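Glucosamine--fructose-6-phosphate aminotransferase [isomerizing] (Francisella tularensis subsp. tularensis, PDB 3TBF) probably uses the ammonia released from glutamine to convert fructose 6-phosphate into glucosamine 6-phosphate, the deposited C-terminal half being the sugar-isomerising part. Local coordinates at residues 52-57 and 102-107; 72-77 and 235-240; 78-83 and 176-181; 194-199 and 332-337. All blocks are in the same frame, centred on the assembly; numbering follows the deposited sequence.

Contact 1: 52-57 and 102-107; sequences EKTKHI and GSLFVS
The imidazole of H56 meets the hydroxyl of S103 obliquely, through a weak bond from ND1 to OG of 3.1 Å bent to 120° at the hydrogen. CG of H56 stands anti to the backbone N (chi1 -178°), which brings the ring beside the S103 side chain on the same face of the sheet; the H56 side chain also touches P83 and V100. The backbones beneath pair as parallel strands, H56 level with S103 and I57 with L104, and L104 N bonds to H56 O at 2.7 Å. Where the strands begin, G102 O accepts twice, from K55 N at 2.6 Å and from H56 N at 3.2 Å. G102, with positive phi and no side chain, lets K55 CG come to 3.7 Å from its CA. T54, in the loop before the strand, sets OG1 against L104 CB while bonding to L50 O; on the face of I57 and L104, I57 CG2 touches V106 CG2 at 3.9 Å. The chemistry is thus mainly that of main-chain amides: two N-H groups grip one carbonyl where neighbouring central strands of the SIS-domain sheet begin, with apolar side chains on one face and a weak polar pair on the other.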
loop_
_atom_site.group_PDB
_atom_site.type_symbol
_atom_site.label_atom_id
_atom_site.label_comp_id
_atom_site.label_asym_id
_atom_site.label_seq_id
_atom_site.Cartn_x
_atom_site.Cartn_y
_atom_site.Cartn_z
ATOM N N GLU A 52 -6.507 -5.706 -28.044
ATOM C CA GLU A 52 -7.918 -5.608 -28.417
ATOM C C GLU A 52 -8.728 -6.466 -27.479
ATOM O O GLU A 52 -9.842 -6.129 -27.165
ATOM C CB GLU A 52 -8.148 -6.073 -29.845
ATOM C CG GLU A 52 -7.422 -5.228 -30.867
ATOM C CD GLU A 52 -7.763 -5.566 -32.337
ATOM O OE1 GLU A 52 -7.897 -6.778 -32.688
ATOM O OE2 GLU A 52 -7.862 -4.604 -33.139
ATOM N N LYS A 53 -8.157 -7.569 -27.023
ATOM C CA LYS A 53 -8.819 -8.452 -26.048
ATOM C C LYS A 53 -8.723 -8.004 -24.579
ATOM O O LYS A 53 -9.397 -8.554 -23.736
ATOM C CB LYS A 53 -8.191 -9.838 -26.098
ATOM C CG LYS A 53 -8.248 -10.567 -27.422
ATOM C CD LYS A 53 -7.382 -11.845 -27.307
ATOM C CE LYS A 53 -7.415 -12.726 -28.589
ATOM N NZ LYS A 53 -6.584 -13.986 -28.459
ATOM N N THR A 54 -7.866 -7.045 -24.270
ATOM C CA THR A 54 -7.584 -6.660 -22.908
ATOM C C THR A 54 -8.698 -5.838 -22.383
ATOM O O THR A 54 -9.107 -4.888 -23.042
ATOM C CB THR A 54 -6.321 -5.834 -22.824
ATOM O OG1 THR A 54 -5.221 -6.670 -23.160
ATOM C CG2 THR A 54 -6.123 -5.201 -21.430
ATOM N N LYS A 55 -9.212 -6.228 -21.213
ATOM C CA LYS A 55 -10.273 -5.476 -20.537
ATOM C C LYS A 55 -9.873 -5.065 -19.126
ATOM O O LYS A 55 -10.534 -4.260 -18.451
ATOM C CB LYS A 55 -11.558 -6.279 -20.464
ATOM C CG LYS A 55 -11.723 -7.292 -21.561
ATOM C CD LYS A 55 -13.038 -7.125 -22.327
ATOM C CE LYS A 55 -12.882 -6.025 -23.370
ATOM N NZ LYS A 55 -12.008 -6.422 -24.541
ATOM N N HIS A 56 -8.790 -5.634 -18.680
ATOM C CA HIS A 56 -8.297 -5.329 -17.395
ATOM C C HIS A 56 -6.814 -5.537 -17.435
ATOM O O HIS A 56 -6.322 -6.436 -18.048
ATOM C CB HIS A 56 -8.936 -6.272 -16.378
ATOM C CG HIS A 56 -8.511 -6.007 -14.974
ATOM N ND1 HIS A 56 -7.368 -6.554 -14.434
ATOM C CD2 HIS A 56 -9.083 -5.270 -13.988
ATOM C CE1 HIS A 56 -7.239 -6.142 -13.185
ATOM N NE2 HIS A 56 -8.265 -5.361 -12.888
ATOM N N ILE A 57 -6.105 -4.686 -16.747
ATOM C CA ILE A 57 -4.666 -4.766 -16.710
ATOM C C ILE A 57 -4.213 -5.043 -15.299
ATOM O O ILE A 57 -4.544 -4.289 -14.408
ATOM C CB ILE A 57 -4.050 -3.463 -17.167
ATOM C CG1 ILE A 57 -4.319 -3.265 -18.630
ATOM C CG2 ILE A 57 -2.570 -3.473 -16.913
ATOM C CD1 ILE A 57 -4.042 -1.908 -19.029
ATOM N N GLY A 102 -10.472 -11.277 -19.630
ATOM C CA GLY A 102 -9.810 -10.273 -20.458
ATOM C C GLY A 102 -8.676 -9.520 -19.770
ATOM O O GLY A 102 -8.344 -8.396 -20.147
ATOM N N SER A 103 -8.080 -10.176 -18.776
ATOM C CA SER A 103 -7.023 -9.594 -17.989
ATOM C C SER A 103 -5.678 -9.758 -18.665
ATOM O O SER A 103 -5.331 -10.865 -19.068
ATOM C CB SER A 103 -6.959 -10.271 -16.635
ATOM O OG SER A 103 -7.486 -9.417 -15.674
ATOM N N LEU A 104 -4.917 -8.675 -18.749
ATOM C CA LEU A 104 -3.559 -8.727 -19.271
ATOM C C LEU A 104 -2.623 -8.706 -18.092
ATOM O O LEU A 104 -2.771 -7.876 -17.205
ATOM C CB LEU A 104 -3.293 -7.507 -20.161
ATOM C CG LEU A 104 -1.915 -7.381 -20.778
ATOM C CD1 LEU A 104 -1.745 -8.504 -21.814
ATOM C CD2 LEU A 104 -1.701 -5.984 -21.350
ATOM N N PHE A 105 -1.713 -9.658 -18.053
ATOM C CA PHE A 105 -0.703 -9.751 -17.021
ATOM C C PHE A 105 0.518 -8.928 -17.465
ATOM O O PHE A 105 1.135 -9.196 -18.476
ATOM C CB PHE A 105 -0.326 -11.224 -16.784
ATOM C CG PHE A 105 0.653 -11.424 -15.672
ATOM C CD1 PHE A 105 2.019 -11.249 -15.881
ATOM C CD2 PHE A 105 0.229 -11.741 -14.409
ATOM C CE1 PHE A 105 2.936 -11.413 -14.832
ATOM C CE2 PHE A 105 1.149 -11.938 -13.367
ATOM C CZ PHE A 105 2.497 -11.741 -13.586
ATOM N N VAL A 106 0.814 -7.866 -16.736
ATOM C CA VAL A 106 1.926 -6.990 -17.036
ATOM C C VAL A 106 2.907 -7.105 -15.891
ATOM O O VAL A 106 2.542 -6.877 -14.729
ATOM C CB VAL A 106 1.485 -5.567 -17.121
ATOM C CG1 VAL A 106 2.719 -4.606 -17.277
ATOM C CG2 VAL A 106 0.516 -5.401 -18.246
ATOM N N SER A 107 4.137 -7.517 -16.193
ATOM C CA SER A 107 5.192 -7.486 -15.207
ATOM C C SER A 107 6.211 -6.364 -15.506
ATOM O O SER A 107 6.362 -5.883 -16.631
ATOM C CB SER A 107 5.873 -8.831 -15.140
ATOM O OG SER A 107 6.454 -9.172 -16.355
#

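Contact 2: 72-77 and 235-240; sequences AKYWIE and RGLYYP
A type II' beta turn from R235 to Y238, with G236 at positive phi, leads into helix 238-253 and lays its G236-L237 peptide against Y74 of helix 63-80. The phenol takes this peptide over one face: G236 C stands 3.3 Å above the ring plane and L237 N 3.6 Å above it, both offset toward the rim. G236 O lies 3.3 Å from CZ of Y74, and P240 CG approaches CE1 obliquely from the first turn of the following helix. L237 then reaches between the two aromatic residues. Its CD2 is 3.9 Å from Y74 CB and 3.4 Å from W75 NE1, the leucine branch crossing the indole side chain at about a right angle. The polar ends of both rings are engaged elsewhere: W75 NE1 bonds to D333 O, and Y74 OH to the carboxylate of E91 in the second subunit, which also accepts from G236 N. The contact between the two SIS-domain regions therefore rests on dispersion and on a peptide lying over one face of the phenol ring, while the same glutamate of the partner chain links the phenol and the turn by hydrogen bonds, making this junction part of the dimer interface.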
loop_
_atom_site.group_PDB
_atom_site.type_symbol
_atom_site.label_atom_id
_atom_site.label_comp_id
_atom_site.label_asym_id
_atom_site.label_seq_id
_atom_site.Cartn_x
_atom_site.Cartn_y
_atom_site.Cartn_z
ATOM N N ALA A 72 1.563 4.273 -12.730
ATOM C CA ALA A 72 0.951 4.060 -14.043
ATOM C C ALA A 72 -0.546 3.781 -13.968
ATOM O O ALA A 72 -1.285 3.971 -14.929
ATOM C CB ALA A 72 1.644 2.839 -14.733
ATOM N N LYS A 73 -0.995 3.235 -12.851
ATOM C CA LYS A 73 -2.398 2.898 -12.736
ATOM C C LYS A 73 -3.219 4.190 -12.875
ATOM O O LYS A 73 -4.279 4.183 -13.484
ATOM C CB LYS A 73 -2.659 2.165 -11.425
ATOM C CG LYS A 73 -4.074 2.315 -10.883
ATOM C CD LYS A 73 -4.320 1.517 -9.612
ATOM C CE LYS A 73 -5.835 1.430 -9.352
ATOM N NZ LYS A 73 -6.205 0.311 -8.531
ATOM N N TYR A 74 -2.729 5.294 -12.338
ATOM C CA TYR A 74 -3.487 6.538 -12.388
ATOM C C TYR A 74 -3.669 6.883 -13.868
ATOM O O TYR A 74 -4.779 7.247 -14.294
ATOM C CB TYR A 74 -2.764 7.660 -11.650
ATOM C CG TYR A 74 -2.855 7.568 -10.150
ATOM C CD1 TYR A 74 -2.061 6.693 -9.441
ATOM C CD2 TYR A 74 -3.711 8.390 -9.419
ATOM C CE1 TYR A 74 -2.130 6.586 -8.010
ATOM C CE2 TYR A 74 -3.785 8.306 -8.005
ATOM C CZ TYR A 74 -2.989 7.390 -7.310
ATOM O OH TYR A 74 -3.051 7.281 -5.913
ATOM N N TRP A 75 -2.589 6.740 -14.652
ATOM C CA TRP A 75 -2.570 7.142 -16.080
ATOM C C TRP A 75 -3.483 6.203 -16.871
ATOM O O TRP A 75 -4.264 6.653 -17.691
ATOM C CB TRP A 75 -1.163 7.015 -16.683
ATOM C CG TRP A 75 -0.164 7.947 -16.201
ATOM C CD1 TRP A 75 -0.378 9.215 -15.756
ATOM C CD2 TRP A 75 1.259 7.751 -16.197
ATOM N NE1 TRP A 75 0.827 9.819 -15.451
ATOM C CE2 TRP A 75 1.847 8.948 -15.732
ATOM C CE3 TRP A 75 2.082 6.694 -16.541
ATOM C CZ2 TRP A 75 3.229 9.112 -15.587
ATOM C CZ3 TRP A 75 3.481 6.855 -16.404
ATOM C CH2 TRP A 75 4.032 8.068 -15.928
ATOM N N ILE A 76 -3.367 4.912 -16.608
ATOM C CA ILE A 76 -4.117 3.920 -17.359
ATOM C C ILE A 76 -5.615 4.058 -17.205
ATOM O O ILE A 76 -6.352 4.006 -18.172
ATOM C CB ILE A 76 -3.734 2.500 -17.010
ATOM C CG1 ILE A 76 -2.315 2.208 -17.495
ATOM C CG2 ILE A 76 -4.701 1.561 -17.696
ATOM C CD1 ILE A 76 -1.688 1.008 -16.922
ATOM N N GLU A 77 -6.057 4.210 -15.973
ATOM C CA GLU A 77 -7.455 4.415 -15.698
ATOM C C GLU A 77 -7.978 5.725 -16.255
ATOM O O GLU A 77 -9.015 5.744 -16.882
ATOM C CB GLU A 77 -7.685 4.284 -14.187
ATOM C CG GLU A 77 -7.445 2.834 -13.733
ATOM C CD GLU A 77 -8.395 2.310 -12.630
ATOM O OE1 GLU A 77 -9.158 3.135 -12.031
ATOM O OE2 GLU A 77 -8.347 1.055 -12.402
ATOM N N ARG A 235 0.173 13.161 -3.143
ATOM C CA ARG A 235 -1.205 12.829 -3.372
ATOM C C ARG A 235 -1.362 12.415 -4.803
ATOM O O ARG A 235 -0.746 13.001 -5.691
ATOM C CB ARG A 235 -2.051 14.079 -3.192
ATOM C CG ARG A 235 -2.763 14.179 -1.850
ATOM C CD ARG A 235 -3.805 15.277 -1.915
ATOM N NE ARG A 235 -4.531 15.438 -0.673
ATOM C CZ ARG A 235 -5.690 14.857 -0.382
ATOM N NH1 ARG A 235 -6.308 14.041 -1.243
ATOM N NH2 ARG A 235 -6.229 15.095 0.798
ATOM N N GLY A 236 -2.275 11.504 -5.075
ATOM C CA GLY A 236 -2.551 11.150 -6.476
ATOM C C GLY A 236 -1.372 10.415 -7.096
ATOM O O GLY A 236 -0.711 9.583 -6.443
ATOM N N LEU A 237 -1.096 10.731 -8.357
ATOM C CA LEU A 237 0.094 10.271 -9.033
ATOM C C LEU A 237 1.372 10.407 -8.194
ATOM O O LEU A 237 2.282 9.643 -8.389
ATOM C CB LEU A 237 0.322 11.141 -10.258
ATOM C CG LEU A 237 -0.293 10.701 -11.570
ATOM C CD1 LEU A 237 -0.404 11.900 -12.631
ATOM C CD2 LEU A 237 0.586 9.558 -12.039
ATOM N N TYR A 238 1.456 11.397 -7.302
ATOM C CA TYR A 238 2.729 11.751 -6.649
ATOM C C TYR A 238 2.907 11.004 -5.339
ATOM O O TYR A 238 3.973 11.084 -4.697
ATOM C CB TYR A 238 2.829 13.283 -6.466
ATOM C CG TYR A 238 2.565 13.936 -7.792
ATOM C CD1 TYR A 238 3.578 14.070 -8.707
ATOM C CD2 TYR A 238 1.287 14.316 -8.178
ATOM C CE1 TYR A 238 3.335 14.569 -9.993
ATOM C CE2 TYR A 238 1.028 14.841 -9.452
ATOM C CZ TYR A 238 2.061 14.945 -10.353
ATOM O OH TYR A 238 1.850 15.432 -11.616
ATOM N N TYR A 239 1.861 10.270 -4.937
ATOM C CA TYR A 239 1.967 9.420 -3.784
ATOM C C TYR A 239 2.999 8.345 -4.067
ATOM O O TYR A 239 3.998 8.269 -3.348
ATOM C CB TYR A 239 0.588 8.903 -3.260
ATOM C CG TYR A 239 0.667 7.771 -2.244
ATOM C CD1 TYR A 239 1.562 7.822 -1.186
ATOM C CD2 TYR A 239 -0.144 6.642 -2.358
ATOM C CE1 TYR A 239 1.675 6.756 -0.250
ATOM C CE2 TYR A 239 -0.044 5.568 -1.430
ATOM C CZ TYR A 239 0.873 5.639 -0.384
ATOM O OH TYR A 239 0.965 4.603 0.528
ATOM N N PRO A 240 2.826 7.563 -5.147
ATOM C CA PRO A 240 3.859 6.579 -5.465
ATOM C C PRO A 240 5.217 7.205 -5.717
ATOM O O PRO A 240 6.257 6.555 -5.532
ATOM C CB PRO A 240 3.345 5.901 -6.729
ATOM C CG PRO A 240 1.904 6.217 -6.872
ATOM C CD PRO A 240 1.617 7.435 -5.988
#

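Contact 3: 78-83 and 176-181; sequences KYAKVP and IFTLVI
With chi1 of -67° placing OG1 anti to the carbonyl carbon, T178 is left with its methyl CG2 anti to the backbone N; I181, one helical turn later, is arranged alike, CG1 (chi1 -63°) taking the place of OG1. The two CG2 methyls thereby face the end of helix 63-80. T178 CG2 touches Y79 CB at 3.8 Å, while the threonine hydroxyl bonds back to L174 O. The methyl of A80 is placed between the two residues, 3.8 Å from T178 O and 4.0 Å from I181 CG2. That isoleucine branch also meets V82 CG2, at 3.9 Å, the two side chains crossing at about a right angle. V82 can come back to the same helix because K81 leaves right-handed helical geometry, with positive phi (54°). The small A80 lets the backbones approach, its CA lying 5.9 Å from that of T178. The Y79 ring meets Y196 and F334, and its hydroxyl bonds to D333. F51 of helix 47-52 covers I181 further, and I57 lies against V82. Such apolar packing of two helices beside a parallel sheet is characteristic of the three-layer alpha-beta-alpha sandwich of SIS domains, here at the turn from helix 63-80 into strand 84-88.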
loop_
_atom_site.group_PDB
_atom_site.type_symbol
_atom_site.label_atom_id
_atom_site.label_comp_id
_atom_site.label_asym_id
_atom_site.label_seq_id
_atom_site.Cartn_x
_atom_site.Cartn_y
_atom_site.Cartn_z
ATOM N N LYS A 78 -7.228 6.796 -16.077
ATOM C CA LYS A 78 -7.668 8.106 -16.470
ATOM C C LYS A 78 -7.657 8.325 -17.980
ATOM O O LYS A 78 -8.613 8.875 -18.503
ATOM C CB LYS A 78 -6.763 9.178 -15.826
ATOM C CG LYS A 78 -7.041 10.596 -16.290
ATOM C CD LYS A 78 -6.371 11.657 -15.374
ATOM C CE LYS A 78 -6.649 13.048 -15.913
ATOM N NZ LYS A 78 -6.013 14.110 -15.090
ATOM N N TYR A 79 -6.565 7.939 -18.660
ATOM C CA TYR A 79 -6.384 8.192 -20.077
ATOM C C TYR A 79 -6.792 7.056 -20.977
ATOM O O TYR A 79 -7.455 7.290 -21.952
ATOM C CB TYR A 79 -4.929 8.562 -20.373
ATOM C CG TYR A 79 -4.534 9.887 -19.814
ATOM C CD1 TYR A 79 -4.868 11.075 -20.459
ATOM C CD2 TYR A 79 -3.858 9.982 -18.625
ATOM C CE1 TYR A 79 -4.512 12.337 -19.927
ATOM C CE2 TYR A 79 -3.506 11.220 -18.083
ATOM C CZ TYR A 79 -3.827 12.389 -18.740
ATOM O OH TYR A 79 -3.442 13.573 -18.189
ATOM N N ALA A 80 -6.384 5.836 -20.697
ATOM C CA ALA A 80 -6.840 4.669 -21.484
ATOM C C ALA A 80 -8.207 4.139 -21.083
ATOM O O ALA A 80 -8.791 3.349 -21.810
ATOM C CB ALA A 80 -5.851 3.569 -21.410
ATOM N N LYS A 81 -8.682 4.513 -19.898
ATOM C CA LYS A 81 -9.923 4.013 -19.350
ATOM C C LYS A 81 -10.041 2.496 -19.290
ATOM O O LYS A 81 -11.119 1.937 -19.469
ATOM C CB LYS A 81 -11.092 4.580 -20.127
ATOM C CG LYS A 81 -10.947 6.047 -20.364
ATOM C CD LYS A 81 -12.098 6.843 -19.893
ATOM C CE LYS A 81 -11.615 8.245 -19.525
ATOM N NZ LYS A 81 -11.686 8.601 -18.029
ATOM N N VAL A 82 -8.940 1.825 -18.999
ATOM C CA VAL A 82 -8.971 0.412 -18.743
ATOM C C VAL A 82 -8.747 0.210 -17.249
ATOM O O VAL A 82 -7.894 0.837 -16.670
ATOM C CB VAL A 82 -7.922 -0.296 -19.561
ATOM C CG1 VAL A 82 -7.989 -1.815 -19.373
ATOM C CG2 VAL A 82 -8.158 0.057 -21.012
ATOM N N PRO A 83 -9.588 -0.622 -16.602
ATOM C CA PRO A 83 -9.345 -0.812 -15.188
ATOM C C PRO A 83 -7.964 -1.473 -14.934
ATOM O O PRO A 83 -7.491 -2.297 -15.743
ATOM C CB PRO A 83 -10.515 -1.692 -14.751
ATOM C CG PRO A 83 -10.997 -2.324 -15.953
ATOM C CD PRO A 83 -10.747 -1.381 -17.078
ATOM N N ILE A 176 3.900 5.479 -22.492
ATOM C CA ILE A 176 3.766 5.169 -23.903
ATOM C C ILE A 176 2.719 4.061 -24.114
ATOM O O ILE A 176 1.841 4.203 -24.930
ATOM C CB ILE A 176 5.122 4.735 -24.506
ATOM C CG1 ILE A 176 6.022 5.948 -24.658
ATOM C CG2 ILE A 176 4.951 3.994 -25.853
ATOM C CD1 ILE A 176 7.477 5.537 -24.803
ATOM N N PHE A 177 2.834 2.975 -23.370
ATOM C CA PHE A 177 1.812 1.938 -23.292
ATOM C C PHE A 177 0.399 2.506 -23.021
ATOM O O PHE A 177 -0.564 2.122 -23.673
ATOM C CB PHE A 177 2.210 0.918 -22.199
ATOM C CG PHE A 177 1.143 -0.071 -21.872
ATOM C CD1 PHE A 177 0.777 -1.008 -22.791
ATOM C CD2 PHE A 177 0.527 -0.069 -20.646
ATOM C CE1 PHE A 177 -0.210 -1.936 -22.511
ATOM C CE2 PHE A 177 -0.462 -0.994 -20.357
ATOM C CZ PHE A 177 -0.817 -1.936 -21.302
ATOM N N THR A 178 0.272 3.431 -22.081
ATOM C CA THR A 178 -1.026 4.055 -21.849
ATOM C C THR A 178 -1.556 4.642 -23.127
ATOM O O THR A 178 -2.718 4.420 -23.439
ATOM C CB THR A 178 -0.962 5.149 -20.793
ATOM O OG1 THR A 178 -0.672 4.548 -19.543
ATOM C CG2 THR A 178 -2.253 5.860 -20.648
ATOM N N LEU A 179 -0.725 5.370 -23.882
ATOM C CA LEU A 179 -1.234 6.035 -25.095
ATOM C C LEU A 179 -1.516 5.034 -26.236
ATOM O O LEU A 179 -2.504 5.162 -26.970
ATOM C CB LEU A 179 -0.310 7.154 -25.545
ATOM C CG LEU A 179 -0.061 8.261 -24.508
ATOM C CD1 LEU A 179 1.032 9.264 -24.972
ATOM C CD2 LEU A 179 -1.292 9.043 -24.199
ATOM N N VAL A 180 -0.698 4.021 -26.380
ATOM C CA VAL A 180 -1.001 2.961 -27.318
ATOM C C VAL A 180 -2.343 2.288 -27.071
ATOM O O VAL A 180 -3.111 2.094 -27.965
ATOM C CB VAL A 180 0.084 1.872 -27.279
ATOM C CG1 VAL A 180 -0.406 0.575 -28.027
ATOM C CG2 VAL A 180 1.452 2.438 -27.874
ATOM N N ILE A 181 -2.631 1.972 -25.816
ATOM C CA ILE A 181 -3.899 1.361 -25.431
ATOM C C ILE A 181 -5.022 2.343 -25.624
ATOM O O ILE A 181 -6.079 1.989 -26.114
ATOM C CB ILE A 181 -3.874 0.888 -23.943
ATOM C CG1 ILE A 181 -2.830 -0.188 -23.791
ATOM C CG2 ILE A 181 -5.233 0.276 -23.509
ATOM C CD1 ILE A 181 -3.016 -1.381 -24.796
#

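Contact 4: 194-199 and 332-337; sequences AKYTEE and HDFSAP
E199 reaches with one carboxylate oxygen into the N-terminal end region of helix 335-355, where OE2 accepts from F334 N at 2.9 Å and from S335 N at 3.1 Å. Both donors come from the same face of the carboxylate, F334 N from above its plane and S335 N on the anti side, also well out of the plane; the second bond is the straighter, 160° at the hydrogen. OE1 accepts a hydrogen bond from a water 2.9 Å away, and that water accepts in turn from D333 N; OE1 also lies at the edge of the F334 ring, in its plane. H332 CB packs 3.2 Å from OE2. An extended chain, with CG anti to the backbone N (chi1 168°), carries the acid across from helix 190-201. A glutamate from a distant part of the chain thus meets N-H groups near a helix N terminus, where the helix dipole would be expected to favour its negative charge, and helix 190-201 is linked to the last long helix of the second SIS-domain region. Around this shell, Y196 CB lies 3.8 Å from F334 CE2, their ring planes inclined at 58°. S335 OG is held by A330 O, D333 OD2 by a salt bridge to K78, and W75 packs on F334.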
loop_
_atom_site.group_PDB
_atom_site.type_symbol
_atom_site.label_atom_id
_atom_site.label_comp_id
_atom_site.label_asym_id
_atom_site.label_seq_id
_atom_site.Cartn_x
_atom_site.Cartn_y
_atom_site.Cartn_z
ATOM N N ALA A 194 -1.708 13.120 -29.742
ATOM C CA ALA A 194 -0.603 13.943 -30.227
ATOM C C ALA A 194 -0.103 14.934 -29.165
ATOM O O ALA A 194 1.078 15.152 -29.037
ATOM C CB ALA A 194 -1.011 14.663 -31.459
ATOM N N LYS A 195 -1.008 15.513 -28.391
ATOM C CA LYS A 195 -0.654 16.487 -27.364
ATOM C C LYS A 195 0.118 15.809 -26.218
ATOM O O LYS A 195 1.134 16.325 -25.719
ATOM C CB LYS A 195 -1.942 17.131 -26.859
ATOM C CG LYS A 195 -1.863 17.864 -25.562
ATOM C CD LYS A 195 -3.186 18.546 -25.332
ATOM C CE LYS A 195 -3.674 18.437 -23.891
ATOM N NZ LYS A 195 -2.696 19.113 -22.965
ATOM N N TYR A 196 -0.354 14.641 -25.810
ATOM C CA TYR A 196 0.333 13.898 -24.763
ATOM C C TYR A 196 1.647 13.255 -25.243
ATOM O O TYR A 196 2.594 13.177 -24.474
ATOM C CB TYR A 196 -0.601 12.869 -24.157
ATOM C CG TYR A 196 -1.860 13.489 -23.628
ATOM C CD1 TYR A 196 -1.802 14.585 -22.773
ATOM C CD2 TYR A 196 -3.100 13.016 -23.994
ATOM C CE1 TYR A 196 -2.931 15.163 -22.287
ATOM C CE2 TYR A 196 -4.255 13.619 -23.519
ATOM C CZ TYR A 196 -4.149 14.679 -22.663
ATOM O OH TYR A 196 -5.255 15.316 -22.175
ATOM N N THR A 197 1.720 12.863 -26.515
ATOM C CA THR A 197 2.975 12.423 -27.066
ATOM C C THR A 197 4.016 13.561 -26.996
ATOM O O THR A 197 5.168 13.308 -26.639
ATOM C CB THR A 197 2.840 11.930 -28.507
ATOM O OG1 THR A 197 1.846 10.913 -28.578
ATOM C CG2 THR A 197 4.129 11.296 -28.979
ATOM N N GLU A 198 3.618 14.792 -27.320
ATOM C CA GLU A 198 4.532 15.940 -27.229
ATOM C C GLU A 198 4.958 16.189 -25.810
ATOM O O GLU A 198 6.076 16.573 -25.567
ATOM C CB GLU A 198 3.951 17.248 -27.828
ATOM C CG GLU A 198 3.831 17.202 -29.378
ATOM C CD GLU A 198 5.208 16.970 -30.160
ATOM O OE1 GLU A 198 6.093 17.881 -30.105
ATOM O OE2 GLU A 198 5.392 15.910 -30.851
ATOM N N GLU A 199 4.062 15.979 -24.861
ATOM C CA GLU A 199 4.431 16.118 -23.489
ATOM C C GLU A 199 5.517 15.093 -23.079
ATOM O O GLU A 199 6.408 15.421 -22.313
ATOM C CB GLU A 199 3.174 16.004 -22.609
ATOM C CG GLU A 199 3.467 15.839 -21.143
ATOM C CD GLU A 199 2.201 15.886 -20.227
ATOM O OE1 GLU A 199 1.024 15.931 -20.717
ATOM O OE2 GLU A 199 2.430 15.851 -18.995
ATOM N N HIS A 332 3.021 18.375 -16.873
ATOM C CA HIS A 332 1.680 17.910 -16.532
ATOM C C HIS A 332 1.646 16.434 -16.067
ATOM O O HIS A 332 2.586 15.953 -15.431
ATOM C CB HIS A 332 0.734 18.223 -17.706
ATOM C CG HIS A 332 0.708 19.678 -18.073
ATOM N ND1 HIS A 332 0.416 20.671 -17.159
ATOM C CD2 HIS A 332 0.954 20.303 -19.252
ATOM C CE1 HIS A 332 0.481 21.844 -17.766
ATOM N NE2 HIS A 332 0.805 21.647 -19.035
ATOM N N ASP A 333 0.578 15.712 -16.357
ATOM C CA ASP A 333 0.389 14.399 -15.724
ATOM C C ASP A 333 1.419 13.396 -16.115
ATOM O O ASP A 333 1.735 12.483 -15.356
ATOM C CB ASP A 333 -0.969 13.799 -16.085
ATOM C CG ASP A 333 -2.127 14.384 -15.266
ATOM O OD1 ASP A 333 -1.885 15.245 -14.349
ATOM O OD2 ASP A 333 -3.278 13.910 -15.554
ATOM N N PHE A 334 1.910 13.508 -17.330
ATOM C CA PHE A 334 2.801 12.475 -17.802
ATOM C C PHE A 334 4.238 12.824 -17.417
ATOM O O PHE A 334 5.000 11.944 -16.956
ATOM C CB PHE A 334 2.638 12.223 -19.282
ATOM C CG PHE A 334 1.417 11.447 -19.630
ATOM C CD1 PHE A 334 1.327 10.122 -19.325
ATOM C CD2 PHE A 334 0.379 12.021 -20.299
ATOM C CE1 PHE A 334 0.186 9.362 -19.673
ATOM C CE2 PHE A 334 -0.719 11.275 -20.671
ATOM C CZ PHE A 334 -0.806 9.932 -20.346
ATOM N N SER A 335 4.595 14.097 -17.535
ATOM C CA SER A 335 5.954 14.484 -17.272
ATOM C C SER A 335 6.266 14.653 -15.812
ATOM O O SER A 335 7.339 14.284 -15.370
ATOM C CB SER A 335 6.327 15.772 -18.068
ATOM O OG SER A 335 5.549 16.906 -17.716
ATOM N N ALA A 336 5.335 15.184 -15.044
ATOM C CA ALA A 336 5.661 15.637 -13.695
ATOM C C ALA A 336 6.069 14.513 -12.789
ATOM O O ALA A 336 6.997 14.665 -12.014
ATOM C CB ALA A 336 4.530 16.502 -13.076
ATOM N N PRO A 337 5.427 13.351 -12.893
ATOM C CA PRO A 337 5.901 12.264 -12.022
ATOM C C PRO A 337 7.373 11.877 -12.212
ATOM O O PRO A 337 8.086 11.581 -11.243
ATOM C CB PRO A 337 4.995 11.090 -12.417
ATOM C CG PRO A 337 3.681 11.824 -12.832
ATOM C CD PRO A 337 4.208 12.985 -13.637
HETATM O O HOH W 1 -1.024 15.529 -18.683
#

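In the fold
From the N terminus, contact 1 closes the first loop, pairing strand 56-61 with strand 103-109. Helix 63-80 leaves from inside that loop, so contacts 2 and 3, which both use it, cross contact 1; I57 N probably bonds to P83 O where contacts 1 and 3 meet. Contact 3 joins this helix to helix 165-184 and is nested within the much longer loop of contact 2, which reaches the second SIS-domain region. Contact 4 opens after contacts 1 and 3 have closed, but crosses contact 2, carrying helix 190-201 to helix 335-355. D333 of contact 4 meets side chains of contacts 2 and 3, so these three form one connected region.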